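Local coordinates for esterase (Uncultured bacterium, PDB 5EGN), which probably hydrolyses carboxylic esters and the lactone ring of N-acyl homoserine lactones, the signals of bacterial quorum sensing, at residues I111-L116 against I202-L207; P21-H26 against D85-V90; I98-N103 against F191-K196. The protein carries 2 engineered substitutions. All coordinates share one frame; numbering follows the deposited sequence.

The three contacts lie within one alpha/beta hydrolase fold. Contacts 1 and 2 belong to the same sheet, with centres about 10 Å apart. Strand 87-92 of contact 2 runs beside strand 110-116 of contact 1, so strands 21-25, 87-92, 110-116 and 206-211 follow one another across the sheet. Contact 3 ties helix 94-105, which follows strand 87-92 and packs on its F89, to loop 191-196. Its centre is about 13 Å from that of contact 1 and 16 Å from that of contact 2. Along the chain contact 2 closes first; contacts 1 and 3 then alternate. The probable nucleophile elbow lies between strand 87-92 and that helix, and N103 bonds N113, linking contacts 1 and 3.

Contact 1. Residues I111-L116 against I202-L207; sequences IGNLIL and IQAPTL
N113 meets P205 and L207 through both of its backbone polar atoms. Its N donates to P205 O (2.8 Å), and its O accepts from L207 N (2.8 Å) in a bond that is almost straight at 176°. Next along, I115 N donates to L207 O (2.8 Å). L114 CA also approaches that oxygen, at 3.3 Å. The N113 side chain has CG beside its own backbone N (chi1 -50°) and lies on the same side of the sheet as T206. Its ND2 makes a weak bond to T206 OG1 (3.4 Å). The side chain's stronger bond lies outside: OD1 accepts from N103 ND2 of helix 94-105. T206 OG1 in turn donates to A204 O (3.0 Å), from above the carbonyl plane. The methyl CG2 of T206 meets I115 CG1 at 3.8 Å. Exchanging T206 for an alanine would probably leave A204 O without this donor, N113 ND2 without this weak acceptor and a gap beside I115. On the other face, L114 CD1 and L207 CD2 touch loosely, under helix 249-257. Such register, with bonds alternating between the flanking residues of the neighbour, is that of parallel strands in the core of the alpha/beta hydrolase sheet.

Contact 2. Residues P21-H26 against D85-V90; sequences PIVFLH and DRAVFV
P21 O accepts from V88 N at 2.8 Å, with an angle of 170° at the hydrogen. The donor is tilted from the carbonyl plane. Two residues further on, V23 O accepts from V90 N (2.8 Å), here nearly in line with the carbonyl bond. V90 O then accepts from L25 N (2.9 Å). V88 O accepts from V23 N as well, though that length is refined too short to be trusted. These bonds set I22, V23 and F24 opposite V88, F89 and V90 in parallel register. The two strands cross at -25°, in keeping with the twist of an alpha/beta hydrolase sheet, and the turn after strand 87-92 carries the probable nucleophile elbow. L25 touches the elbow residues and also meets V75 of helix 68-81 and I98 of helix 94-105. Side chains divide between the two faces. I22, F24, V88 and V90 share one. There V90 sits between two partners: its CG2 meets I22 CG2 at 3.8 Å, and its CB meets F24 CD2 at 3.8 Å. The F24 ring and V90 lie side by side and point the same way. On the other face V23 and F89 do likewise. F89 has CG beside its backbone N (chi1 -67°), which lets CD1 lie 3.6 Å from V23 CB. V23 CG2, also beside its own backbone N, reaches A87 CB at 3.7 Å. L79 of helix 68-81 and L102 of helix 94-105 also pack against F89.

Contact 3. Residues I98-N103 against F191-K196; sequences IAMQLN and FAWNIK
W193 NE1 donates to Q101 OE1, the one hydrogen bond between the two segments. The angle at the hydrogen is 160°. Its refined length of 2.4 Å is doubtful. The oxygen comes to the indole at the edge, near the ring plane, and the amide stands at 80° to that plane. Q101 has CG anti to its backbone N (chi1 -163°), and a bend at chi2 turns the amide to the indole. Q101 NE2 has a weak bond to D105. The other contacts between the two segments are apolar. M100 bends at its end and sets CE in the ring plane, 3.6 Å from W193 CH2. M100 CB also meets I195 CD1 at 4.1 Å. I195 CG2 covers one face of the indole, 3.4 Å above its plane and offset toward the rim. I68 of helix 68-81 also touches the W193 side chain.

The other side of 191-196 is looser and partly exposed. There N194 OD1 accepts from K196 N (3.1 Å), forming an Asx turn. K196 NZ forms a salt bridge with E124 and takes no part in the contact with helix 94-105. The contact joins helix 94-105, which follows the probable nucleophile elbow, to the loop after helix 177-185. That loop returns the chain to strand 206-211 from a helical insertion, consistent with the cap found in many alpha/beta hydrolases.

Contact 1. Residues I111-L116 against I202-L207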
ATOM      1  N   ILE A 111      -9.854 -21.902  -7.736  1.00 32.22           N
ATOM      2  CA  ILE A 111     -10.256 -21.649  -9.113  1.00 33.33           C
ATOM      3  C   ILE A 111      -9.032 -21.768 -10.009  1.00 33.81           C
ATOM      4  O   ILE A 111      -9.059 -22.448 -11.034  1.00 34.62           O
ATOM      5  CB  ILE A 111     -10.894 -20.264  -9.292  1.00 32.61           C
ATOM      6  CG1 ILE A 111     -12.176 -20.159  -8.468  1.00 31.52           C
ATOM      7  CG2 ILE A 111     -11.197 -20.009 -10.761  1.00 33.87           C
ATOM      8  CD1 ILE A 111     -12.867 -18.822  -8.587  1.00 29.69           C
ATOM      9  N   GLY A 112      -7.953 -21.106  -9.606  1.00 34.22           N
ATOM     10  CA  GLY A 112      -6.693 -21.196 -10.317  1.00 33.52           C
ATOM     11  C   GLY A 112      -5.596 -20.437  -9.601  1.00 31.09           C
ATOM     12  O   GLY A 112      -5.841 -19.781  -8.590  1.00 29.96           O
ATOM     13  N   ASN A 113      -4.381 -20.518 -10.131  1.00 30.36           N
ATOM     14  CA  ASN A 113      -3.238 -19.897  -9.479  1.00 28.99           C
ATOM     15  C   ASN A 113      -2.401 -19.023 -10.401  1.00 28.73           C
ATOM     16  O   ASN A 113      -2.150 -19.377 -11.554  1.00 28.31           O
ATOM     17  CB  ASN A 113      -2.338 -20.972  -8.864  1.00 28.09           C
ATOM     18  CG  ASN A 113      -3.107 -21.966  -8.022  1.00 29.17           C
ATOM     19  OD1 ASN A 113      -3.564 -21.646  -6.926  1.00 29.33           O
ATOM     20  ND2 ASN A 113      -3.248 -23.184  -8.529  1.00 29.98           N
ATOM     21  N   LEU A 114      -1.981 -17.872  -9.888  1.00 26.93           N
ATOM     22  CA  LEU A 114      -0.899 -17.119 -10.506  1.00 26.05           C
ATOM     23  C   LEU A 114       0.287 -17.148  -9.551  1.00 25.36           C
ATOM     24  O   LEU A 114       0.287 -16.471  -8.525  1.00 24.85           O
ATOM     25  CB  LEU A 114      -1.313 -15.678 -10.827  1.00 26.16           C
ATOM     26  CG  LEU A 114      -0.419 -14.925 -11.827  1.00 26.51           C
ATOM     27  CD1 LEU A 114      -1.181 -13.800 -12.507  1.00 27.90           C
ATOM     28  CD2 LEU A 114       0.845 -14.373 -11.176  1.00 25.38           C
ATOM     29  N   ILE A 115       1.292 -17.948  -9.892  1.00 25.57           N
ATOM     30  CA  ILE A 115       2.499 -18.059  -9.085  1.00 25.15           C
ATOM     31  C   ILE A 115       3.556 -17.076  -9.574  1.00 25.44           C
ATOM     32  O   ILE A 115       4.080 -17.224 -10.679  1.00 25.15           O
ATOM     33  CB  ILE A 115       3.074 -19.485  -9.125  1.00 25.96           C
ATOM     34  CG1 ILE A 115       1.969 -20.510  -8.887  1.00 25.94           C
ATOM     35  CG2 ILE A 115       4.160 -19.653  -8.076  1.00 26.31           C
ATOM     36  CD1 ILE A 115       1.465 -20.516  -7.468  1.00 27.45           C
ATOM     37  N   LEU A 116       3.865 -16.073  -8.759  1.00 25.67           N
ATOM     38  CA  LEU A 116       4.861 -15.075  -9.136  1.00 25.29           C
ATOM     39  C   LEU A 116       6.165 -15.239  -8.368  1.00 25.02           C
ATOM     40  O   LEU A 116       6.198 -15.085  -7.147  1.00 25.22           O
ATOM     41  CB  LEU A 116       4.325 -13.660  -8.916  1.00 25.35           C
ATOM     42  CG  LEU A 116       5.328 -12.568  -9.297  1.00 25.47           C
ATOM     43  CD1 LEU A 116       5.429 -12.444 -10.808  1.00 24.85           C
ATOM     44  CD2 LEU A 116       4.970 -11.234  -8.663  1.00 26.79           C
ATOM     45  N   ILE A 202      -0.796 -31.200  -8.302  1.00 37.39           N
ATOM     46  CA  ILE A 202      -1.452 -29.922  -8.557  1.00 37.98           C
ATOM     47  C   ILE A 202      -1.995 -29.913  -9.975  1.00 39.16           C
ATOM     48  O   ILE A 202      -1.227 -29.955 -10.929  1.00 37.04           O
ATOM     49  CB  ILE A 202      -0.488 -28.732  -8.381  1.00 38.25           C
ATOM     50  CG1 ILE A 202       0.112 -28.730  -6.977  1.00 36.53           C
ATOM     51  CG2 ILE A 202      -1.199 -27.417  -8.681  1.00 34.34           C
ATOM     52  CD1 ILE A 202       1.090 -27.603  -6.732  1.00 33.06           C
ATOM     53  N   GLN A 203      -3.312 -29.857 -10.124  1.00 39.71           N
ATOM     54  CA  GLN A 203      -3.907 -29.963 -11.453  1.00 42.82           C
ATOM     55  C   GLN A 203      -4.654 -28.708 -11.882  1.00 40.60           C
ATOM     56  O   GLN A 203      -4.976 -28.537 -13.055  1.00 43.36           O
ATOM     57  CB  GLN A 203      -4.847 -31.166 -11.499  1.00 48.62           C
ATOM     58  CG  GLN A 203      -4.178 -32.487 -11.145  1.00 46.19           C
ATOM     59  CD  GLN A 203      -3.458 -33.093 -12.327  1.00 50.40           C
ATOM     60  OE1 GLN A 203      -3.780 -32.803 -13.481  1.00 58.89           O
ATOM     61  NE2 GLN A 203      -2.488 -33.953 -12.049  1.00 49.56           N
ATOM     62  N   ALA A 204      -4.921 -27.835 -10.920  1.00 38.61           N
ATOM     63  CA  ALA A 204      -5.655 -26.599 -11.174  1.00 35.76           C
ATOM     64  C   ALA A 204      -4.910 -25.718 -12.175  1.00 33.50           C
ATOM     65  O   ALA A 204      -3.685 -25.810 -12.292  1.00 32.93           O
ATOM     66  CB  ALA A 204      -5.889 -25.847  -9.874  1.00 34.26           C
ATOM     67  N   PRO A 205      -5.650 -24.875 -12.917  1.00 32.63           N
ATOM     68  CA  PRO A 205      -5.040 -23.935 -13.863  1.00 32.15           C
ATOM     69  C   PRO A 205      -3.987 -23.052 -13.197  1.00 30.76           C
ATOM     70  O   PRO A 205      -4.307 -22.290 -12.287  1.00 30.25           O
ATOM     71  CB  PRO A 205      -6.229 -23.101 -14.339  1.00 32.98           C
ATOM     72  CG  PRO A 205      -7.396 -24.000 -14.192  1.00 32.70           C
ATOM     73  CD  PRO A 205      -7.123 -24.817 -12.961  1.00 33.94           C
ATOM     74  N   THR A 206      -2.744 -23.159 -13.656  1.00 30.09           N
ATOM     75  CA  THR A 206      -1.639 -22.460 -13.016  1.00 29.53           C
ATOM     76  C   THR A 206      -0.807 -21.653 -14.006  1.00 29.09           C
ATOM     77  O   THR A 206      -0.318 -22.185 -15.001  1.00 28.65           O
ATOM     78  CB  THR A 206      -0.713 -23.447 -12.278  1.00 28.63           C
ATOM     79  OG1 THR A 206      -1.447 -24.115 -11.244  1.00 29.73           O
ATOM     80  CG2 THR A 206       0.465 -22.714 -11.661  1.00 28.24           C
ATOM     81  N   LEU A 207      -0.661 -20.364 -13.722  1.00 27.87           N
ATOM     82  CA  LEU A 207       0.223 -19.499 -14.492  1.00 27.53           C
ATOM     83  C   LEU A 207       1.425 -19.105 -13.643  1.00 27.05           C
ATOM     84  O   LEU A 207       1.297 -18.335 -12.693  1.00 26.86           O
ATOM     85  CB  LEU A 207      -0.521 -18.252 -14.975  1.00 27.25           C
ATOM     86  CG  LEU A 207       0.313 -17.195 -15.703  1.00 27.38           C
ATOM     87  CD1 LEU A 207       1.020 -17.797 -16.906  1.00 29.62           C
ATOM     88  CD2 LEU A 207      -0.556 -16.021 -16.124  1.00 28.53           C
TER

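Contact 2. Residues P21-H26 against D85-V90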
ATOM      1  N   PRO A  21     -13.619 -14.206  -6.553  1.00 24.79           N
ATOM      2  CA  PRO A  21     -12.616 -13.846  -5.544  1.00 24.99           C
ATOM      3  C   PRO A  21     -11.173 -13.989  -6.024  1.00 24.64           C
ATOM      4  O   PRO A  21     -10.829 -14.977  -6.673  1.00 25.22           O
ATOM      5  CB  PRO A  21     -12.896 -14.834  -4.400  1.00 25.60           C
ATOM      6  CG  PRO A  21     -14.263 -15.385  -4.676  1.00 25.77           C
ATOM      7  CD  PRO A  21     -14.383 -15.400  -6.161  1.00 25.36           C
ATOM      8  N   ILE A  22     -10.344 -13.000  -5.702  1.00 24.50           N
ATOM      9  CA  ILE A  22      -8.910 -13.073  -5.967  1.00 24.50           C
ATOM     10  C   ILE A  22      -8.130 -12.866  -4.673  1.00 23.26           C
ATOM     11  O   ILE A  22      -8.266 -11.832  -4.022  1.00 22.82           O
ATOM     12  CB  ILE A  22      -8.453 -12.022  -6.998  1.00 24.25           C
ATOM     13  CG1 ILE A  22      -9.228 -12.167  -8.308  1.00 24.72           C
ATOM     14  CG2 ILE A  22      -6.954 -12.139  -7.246  1.00 23.74           C
ATOM     15  CD1 ILE A  22      -8.856 -11.133  -9.348  1.00 23.88           C
ATOM     16  N   VAL A  23      -7.311 -13.842  -4.302  1.00 23.34           N
ATOM     17  CA  VAL A  23      -6.565 -13.747  -3.053  1.00 22.93           C
ATOM     18  C   VAL A  23      -5.089 -13.419  -3.279  1.00 22.66           C
ATOM     19  O   VAL A  23      -4.362 -14.182  -3.916  1.00 22.51           O
ATOM     20  CB  VAL A  23      -6.671 -15.047  -2.239  1.00 23.75           C
ATOM     21  CG1 VAL A  23      -5.832 -14.948  -0.982  1.00 22.97           C
ATOM     22  CG2 VAL A  23      -8.125 -15.329  -1.887  1.00 23.94           C
ATOM     23  N   PHE A  24      -4.658 -12.278  -2.747  1.00 22.50           N
ATOM     24  CA  PHE A  24      -3.272 -11.842  -2.846  1.00 22.26           C
ATOM     25  C   PHE A  24      -2.474 -12.189  -1.588  1.00 22.22           C
ATOM     26  O   PHE A  24      -2.827 -11.798  -0.448  1.00 22.60           O
ATOM     27  CB  PHE A  24      -3.194 -10.338  -3.123  1.00 21.83           C
ATOM     28  CG  PHE A  24      -3.817  -9.921  -4.429  1.00 21.73           C
ATOM     29  CD1 PHE A  24      -5.130  -9.482  -4.473  1.00 21.68           C
ATOM     30  CD2 PHE A  24      -3.090  -9.965  -5.610  1.00 21.58           C
ATOM     31  CE1 PHE A  24      -5.706  -9.093  -5.668  1.00 22.21           C
ATOM     32  CE2 PHE A  24      -3.660  -9.575  -6.807  1.00 22.02           C
ATOM     33  CZ  PHE A  24      -4.970  -9.140  -6.835  1.00 22.39           C
ATOM     34  N   LEU A  25      -1.399 -12.936  -1.834  1.00 22.70           N
ATOM     35  CA  LEU A  25      -0.495 -13.448  -0.819  1.00 23.51           C
ATOM     36  C   LEU A  25       0.883 -12.833  -1.005  1.00 23.38           C
ATOM     37  O   LEU A  25       1.593 -13.168  -1.954  1.00 23.72           O
ATOM     38  CB  LEU A  25      -0.409 -14.971  -0.910  1.00 25.66           C
ATOM     39  CG  LEU A  25      -1.748 -15.700  -0.867  1.00 23.94           C
ATOM     40  CD1 LEU A  25      -1.578 -17.203  -1.034  1.00 26.13           C
ATOM     41  CD2 LEU A  25      -2.430 -15.373   0.443  1.00 23.71           C
ATOM     42  N   HIS A  26       1.259 -11.943  -0.093  1.00 23.50           N
ATOM     43  CA  HIS A  26       2.493 -11.169  -0.210  1.00 23.58           C
ATOM     44  C   HIS A  26       3.755 -12.017  -0.021  1.00 23.88           C
ATOM     45  O   HIS A  26       3.697 -13.082   0.591  1.00 24.35           O
ATOM     46  CB  HIS A  26       2.482 -10.025   0.808  1.00 23.71           C
ATOM     47  CG  HIS A  26       2.646 -10.478   2.224  1.00 23.26           C
ATOM     48  ND1 HIS A  26       3.876 -10.760   2.780  1.00 22.76           N
ATOM     49  CD2 HIS A  26       1.733 -10.703   3.198  1.00 23.67           C
ATOM     50  CE1 HIS A  26       3.713 -11.139   4.035  1.00 23.97           C
ATOM     51  NE2 HIS A  26       2.423 -11.112   4.314  1.00 23.98           N
ATOM     52  N   ASP A  85     -16.122 -19.887  -1.307  1.00 34.46           N
ATOM     53  CA  ASP A  85     -15.978 -21.285  -1.697  1.00 35.29           C
ATOM     54  C   ASP A  85     -14.638 -21.530  -2.375  1.00 34.32           C
ATOM     55  O   ASP A  85     -13.783 -22.230  -1.835  1.00 33.41           O
ATOM     56  CB  ASP A  85     -17.122 -21.709  -2.621  1.00 37.39           C
ATOM     57  CG  ASP A  85     -18.443 -21.833  -1.891  1.00 42.01           C
ATOM     58  OD1 ASP A  85     -18.451 -21.692  -0.651  1.00 48.25           O
ATOM     59  OD2 ASP A  85     -19.470 -22.091  -2.552  1.00 45.39           O
ATOM     60  N   ARG A  86     -14.462 -20.955  -3.560  1.00 33.88           N
ATOM     61  CA  ARG A  86     -13.211 -21.080  -4.299  1.00 33.18           C
ATOM     62  C   ARG A  86     -12.664 -19.705  -4.660  1.00 30.36           C
ATOM     63  O   ARG A  86     -13.419 -18.738  -4.757  1.00 29.63           O
ATOM     64  CB  ARG A  86     -13.412 -21.911  -5.566  1.00 33.80           C
ATOM     65  CG  ARG A  86     -13.929 -23.314  -5.324  1.00 35.40           C
ATOM     66  CD  ARG A  86     -14.050 -24.084  -6.630  1.00 37.23           C
ATOM     67  NE  ARG A  86     -14.632 -25.409  -6.434  1.00 43.07           N
ATOM     68  CZ  ARG A  86     -13.926 -26.533  -6.354  1.00 38.05           C
ATOM     69  NH1 ARG A  86     -12.604 -26.502  -6.459  1.00 41.72           N
ATOM     70  NH2 ARG A  86     -14.545 -27.692  -6.169  1.00 35.59           N
ATOM     71  N   ALA A  87     -11.355 -19.616  -4.868  1.00 30.11           N
ATOM     72  CA  ALA A  87     -10.740 -18.327  -5.157  1.00 28.89           C
ATOM     73  C   ALA A  87      -9.587 -18.419  -6.154  1.00 28.63           C
ATOM     74  O   ALA A  87      -8.998 -19.484  -6.355  1.00 28.92           O
ATOM     75  CB  ALA A  87     -10.259 -17.681  -3.867  1.00 27.62           C
ATOM     76  N   VAL A  88      -9.294 -17.286  -6.783  1.00 28.67           N
ATOM     77  CA  VAL A  88      -8.097 -17.117  -7.593  1.00 27.88           C
ATOM     78  C   VAL A  88      -6.943 -16.752  -6.671  1.00 26.14           C
ATOM     79  O   VAL A  88      -7.041 -15.796  -5.907  1.00 25.56           O
ATOM     80  CB  VAL A  88      -8.276 -16.015  -8.654  1.00 29.77           C
ATOM     81  CG1 VAL A  88      -6.924 -15.586  -9.216  1.00 30.36           C
ATOM     82  CG2 VAL A  88      -9.216 -16.481  -9.758  1.00 31.14           C
ATOM     83  N   PHE A  89      -5.854 -17.509  -6.724  1.00 26.24           N
ATOM     84  CA  PHE A  89      -4.751 -17.259  -5.806  1.00 25.82           C
ATOM     85  C   PHE A  89      -3.518 -16.695  -6.498  1.00 25.37           C
ATOM     86  O   PHE A  89      -2.949 -17.311  -7.400  1.00 26.17           O
ATOM     87  CB  PHE A  89      -4.389 -18.536  -5.048  1.00 26.83           C
ATOM     88  CG  PHE A  89      -5.457 -18.993  -4.098  1.00 26.65           C
ATOM     89  CD1 PHE A  89      -5.605 -18.386  -2.861  1.00 26.21           C
ATOM     90  CD2 PHE A  89      -6.321 -20.018  -4.444  1.00 27.73           C
ATOM     91  CE1 PHE A  89      -6.590 -18.798  -1.985  1.00 27.10           C
ATOM     92  CE2 PHE A  89      -7.308 -20.434  -3.572  1.00 28.37           C
ATOM     93  CZ  PHE A  89      -7.441 -19.824  -2.341  1.00 27.96           C
ATOM     94  N   VAL A  90      -3.120 -15.508  -6.056  1.00 24.18           N
ATOM     95  CA  VAL A  90      -1.930 -14.843  -6.562  1.00 23.91           C
ATOM     96  C   VAL A  90      -0.853 -14.827  -5.483  1.00 23.25           C
ATOM     97  O   VAL A  90      -0.940 -14.072  -4.514  1.00 22.83           O
ATOM     98  CB  VAL A  90      -2.241 -13.407  -7.013  1.00 23.61           C
ATOM     99  CG1 VAL A  90      -1.019 -12.776  -7.652  1.00 23.95           C
ATOM    100  CG2 VAL A  90      -3.411 -13.405  -7.982  1.00 24.84           C
TER

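Contact 3. Residues I98-N103 against F191-K196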
ATOM      1  N   ILE A  98       2.476 -20.910  -0.317  1.00 29.54           N
ATOM      2  CA  ILE A  98       1.210 -21.002   0.402  1.00 29.53           C
ATOM      3  C   ILE A  98       0.081 -21.430  -0.530  1.00 29.92           C
ATOM      4  O   ILE A  98      -0.737 -22.282  -0.179  1.00 29.81           O
ATOM      5  CB  ILE A  98       0.853 -19.659   1.071  1.00 28.92           C
ATOM      6  CG1 ILE A  98       1.896 -19.303   2.132  1.00 29.61           C
ATOM      7  CG2 ILE A  98      -0.527 -19.722   1.700  1.00 28.41           C
ATOM      8  CD1 ILE A  98       1.768 -17.895   2.668  1.00 28.41           C
ATOM      9  N   ALA A  99       0.050 -20.843  -1.723  1.00 33.12           N
ATOM     10  CA  ALA A  99      -0.960 -21.186  -2.719  1.00 29.57           C
ATOM     11  C   ALA A  99      -0.848 -22.646  -3.164  1.00 29.94           C
ATOM     12  O   ALA A  99      -1.857 -23.336  -3.309  1.00 30.09           O
ATOM     13  CB  ALA A  99      -0.851 -20.258  -3.920  1.00 29.12           C
ATOM     14  N   MET A 100       0.380 -23.110  -3.381  1.00 29.72           N
ATOM     15  CA  MET A 100       0.608 -24.490  -3.807  1.00 29.99           C
ATOM     16  C   MET A 100       0.189 -25.485  -2.723  1.00 30.54           C
ATOM     17  O   MET A 100      -0.501 -26.475  -3.000  1.00 31.03           O
ATOM     18  CB  MET A 100       2.077 -24.698  -4.186  1.00 29.09           C
ATOM     19  CG  MET A 100       2.459 -24.072  -5.523  1.00 27.45           C
ATOM     20  SD  MET A 100       4.129 -24.464  -6.085  1.00 22.73           S
ATOM     21  CE  MET A 100       5.108 -23.381  -5.047  1.00 27.20           C
ATOM     22  N   GLN A 101       0.606 -25.210  -1.491  1.00 30.59           N
ATOM     23  CA  GLN A 101       0.195 -26.007  -0.341  1.00 30.59           C
ATOM     24  C   GLN A 101      -1.327 -26.026  -0.231  1.00 31.03           C
ATOM     25  O   GLN A 101      -1.925 -27.038   0.137  1.00 31.37           O
ATOM     26  CB  GLN A 101       0.811 -25.453   0.944  1.00 30.38           C
ATOM     27  CG  GLN A 101       0.775 -26.419   2.106  1.00 31.47           C
ATOM     28  CD  GLN A 101       1.593 -27.662   1.841  1.00 31.74           C
ATOM     29  OE1 GLN A 101       2.791 -27.583   1.570  1.00 31.52           O
ATOM     30  NE2 GLN A 101       0.947 -28.819   1.900  1.00 32.53           N
ATOM     31  N   LEU A 102      -1.943 -24.896  -0.562  1.00 30.67           N
ATOM     32  CA  LEU A 102      -3.394 -24.775  -0.537  1.00 30.40           C
ATOM     33  C   LEU A 102      -4.028 -25.658  -1.608  1.00 31.19           C
ATOM     34  O   LEU A 102      -5.100 -26.223  -1.397  1.00 31.12           O
ATOM     35  CB  LEU A 102      -3.809 -23.313  -0.727  1.00 30.92           C
ATOM     36  CG  LEU A 102      -5.241 -22.913  -0.364  1.00 31.27           C
ATOM     37  CD1 LEU A 102      -5.271 -21.469   0.100  1.00 29.91           C
ATOM     38  CD2 LEU A 102      -6.182 -23.104  -1.540  1.00 33.13           C
ATOM     39  N   ASN A 103      -3.368 -25.772  -2.757  1.00 31.14           N
ATOM     40  CA  ASN A 103      -3.821 -26.680  -3.806  1.00 31.46           C
ATOM     41  C   ASN A 103      -3.694 -28.133  -3.368  1.00 31.73           C
ATOM     42  O   ASN A 103      -4.487 -28.988  -3.766  1.00 30.76           O
ATOM     43  CB  ASN A 103      -3.034 -26.457  -5.097  1.00 31.39           C
ATOM     44  CG  ASN A 103      -3.658 -25.401  -5.985  1.00 30.88           C
ATOM     45  OD1 ASN A 103      -4.270 -25.716  -7.006  1.00 30.92           O
ATOM     46  ND2 ASN A 103      -3.511 -24.139  -5.599  1.00 30.54           N
ATOM     47  N   PHE A 191      12.244 -21.906   3.814  1.00 34.20           N
ATOM     48  CA  PHE A 191      13.459 -22.442   3.212  1.00 35.22           C
ATOM     49  C   PHE A 191      13.425 -23.961   3.063  1.00 35.18           C
ATOM     50  O   PHE A 191      14.009 -24.511   2.130  1.00 35.94           O
ATOM     51  CB  PHE A 191      14.685 -22.039   4.036  1.00 35.77           C
ATOM     52  CG  PHE A 191      15.041 -20.584   3.928  1.00 36.38           C
ATOM     53  CD1 PHE A 191      15.516 -20.059   2.737  1.00 36.79           C
ATOM     54  CD2 PHE A 191      14.919 -19.743   5.022  1.00 36.37           C
ATOM     55  CE1 PHE A 191      15.850 -18.722   2.637  1.00 37.36           C
ATOM     56  CE2 PHE A 191      15.252 -18.405   4.925  1.00 37.50           C
ATOM     57  CZ  PHE A 191      15.718 -17.896   3.733  1.00 37.35           C
ATOM     58  N   ALA A 192      12.741 -24.635   3.981  1.00 35.19           N
ATOM     59  CA  ALA A 192      12.795 -26.091   4.047  1.00 35.73           C
ATOM     60  C   ALA A 192      11.627 -26.767   3.332  1.00 36.11           C
ATOM     61  O   ALA A 192      11.708 -27.946   2.984  1.00 41.49           O
ATOM     62  CB  ALA A 192      12.849 -26.541   5.497  1.00 36.30           C
ATOM     63  N   TRP A 193      10.547 -26.020   3.123  1.00 35.07           N
ATOM     64  CA  TRP A 193       9.356 -26.539   2.453  1.00 34.00           C
ATOM     65  C   TRP A 193       9.689 -27.084   1.068  1.00 33.14           C
ATOM     66  O   TRP A 193      10.232 -26.372   0.226  1.00 33.31           O
ATOM     67  CB  TRP A 193       8.295 -25.445   2.347  1.00 32.90           C
ATOM     68  CG  TRP A 193       7.018 -25.867   1.697  1.00 31.34           C
ATOM     69  CD1 TRP A 193       6.016 -26.604   2.258  1.00 31.74           C
ATOM     70  CD2 TRP A 193       6.588 -25.552   0.368  1.00 30.56           C
ATOM     71  NE1 TRP A 193       4.995 -26.777   1.356  1.00 30.77           N
ATOM     72  CE2 TRP A 193       5.322 -26.139   0.189  1.00 30.50           C
ATOM     73  CE3 TRP A 193       7.155 -24.833  -0.688  1.00 29.92           C
ATOM     74  CZ2 TRP A 193       4.613 -26.031  -1.005  1.00 29.87           C
ATOM     75  CZ3 TRP A 193       6.451 -24.728  -1.871  1.00 29.06           C
ATOM     76  CH2 TRP A 193       5.193 -25.322  -2.021  1.00 29.33           C
ATOM     77  N   ASN A 194       9.360 -28.351   0.839  1.00 33.65           N
ATOM     78  CA  ASN A 194       9.743 -29.027  -0.394  1.00 33.68           C
ATOM     79  C   ASN A 194       8.670 -30.005  -0.871  1.00 34.33           C
ATOM     80  O   ASN A 194       8.385 -30.999  -0.205  1.00 36.56           O
ATOM     81  CB  ASN A 194      11.074 -29.756  -0.189  1.00 34.65           C
ATOM     82  CG  ASN A 194      11.704 -30.210  -1.490  1.00 35.01           C
ATOM     83  OD1 ASN A 194      11.013 -30.574  -2.440  1.00 33.97           O
ATOM     84  ND2 ASN A 194      13.031 -30.194  -1.537  1.00 37.39           N
ATOM     85  N   ILE A 195       8.084 -29.718  -2.029  1.00 33.52           N
ATOM     86  CA  ILE A 195       7.053 -30.579  -2.599  1.00 34.32           C
ATOM     87  C   ILE A 195       7.365 -30.954  -4.046  1.00 34.19           C
ATOM     88  O   ILE A 195       6.459 -31.080  -4.873  1.00 34.61           O
ATOM     89  CB  ILE A 195       5.659 -29.916  -2.547  1.00 34.07           C
ATOM     90  CG1 ILE A 195       5.654 -28.595  -3.321  1.00 31.66           C
ATOM     91  CG2 ILE A 195       5.229 -29.690  -1.108  1.00 33.71           C
ATOM     92  CD1 ILE A 195       4.279 -28.182  -3.804  1.00 29.81           C
ATOM     93  N   LYS A 196       8.648 -31.139  -4.343  1.00 34.79           N
ATOM     94  CA  LYS A 196       9.092 -31.507  -5.688  1.00 35.95           C
ATOM     95  C   LYS A 196       8.369 -32.737  -6.229  1.00 36.83           C
ATOM     96  O   LYS A 196       8.007 -32.787  -7.403  1.00 41.09           O
ATOM     97  CB  LYS A 196      10.602 -31.762  -5.703  1.00 36.38           C
ATOM     98  CG  LYS A 196      11.464 -30.517  -5.540  1.00 36.76           C
ATOM     99  CD  LYS A 196      12.939 -30.885  -5.455  1.00 40.01           C
ATOM    100  CE  LYS A 196      13.832 -29.650  -5.461  1.00 41.42           C
ATOM    101  NZ  LYS A 196      14.225 -29.210  -4.095  1.00 50.30           N
TER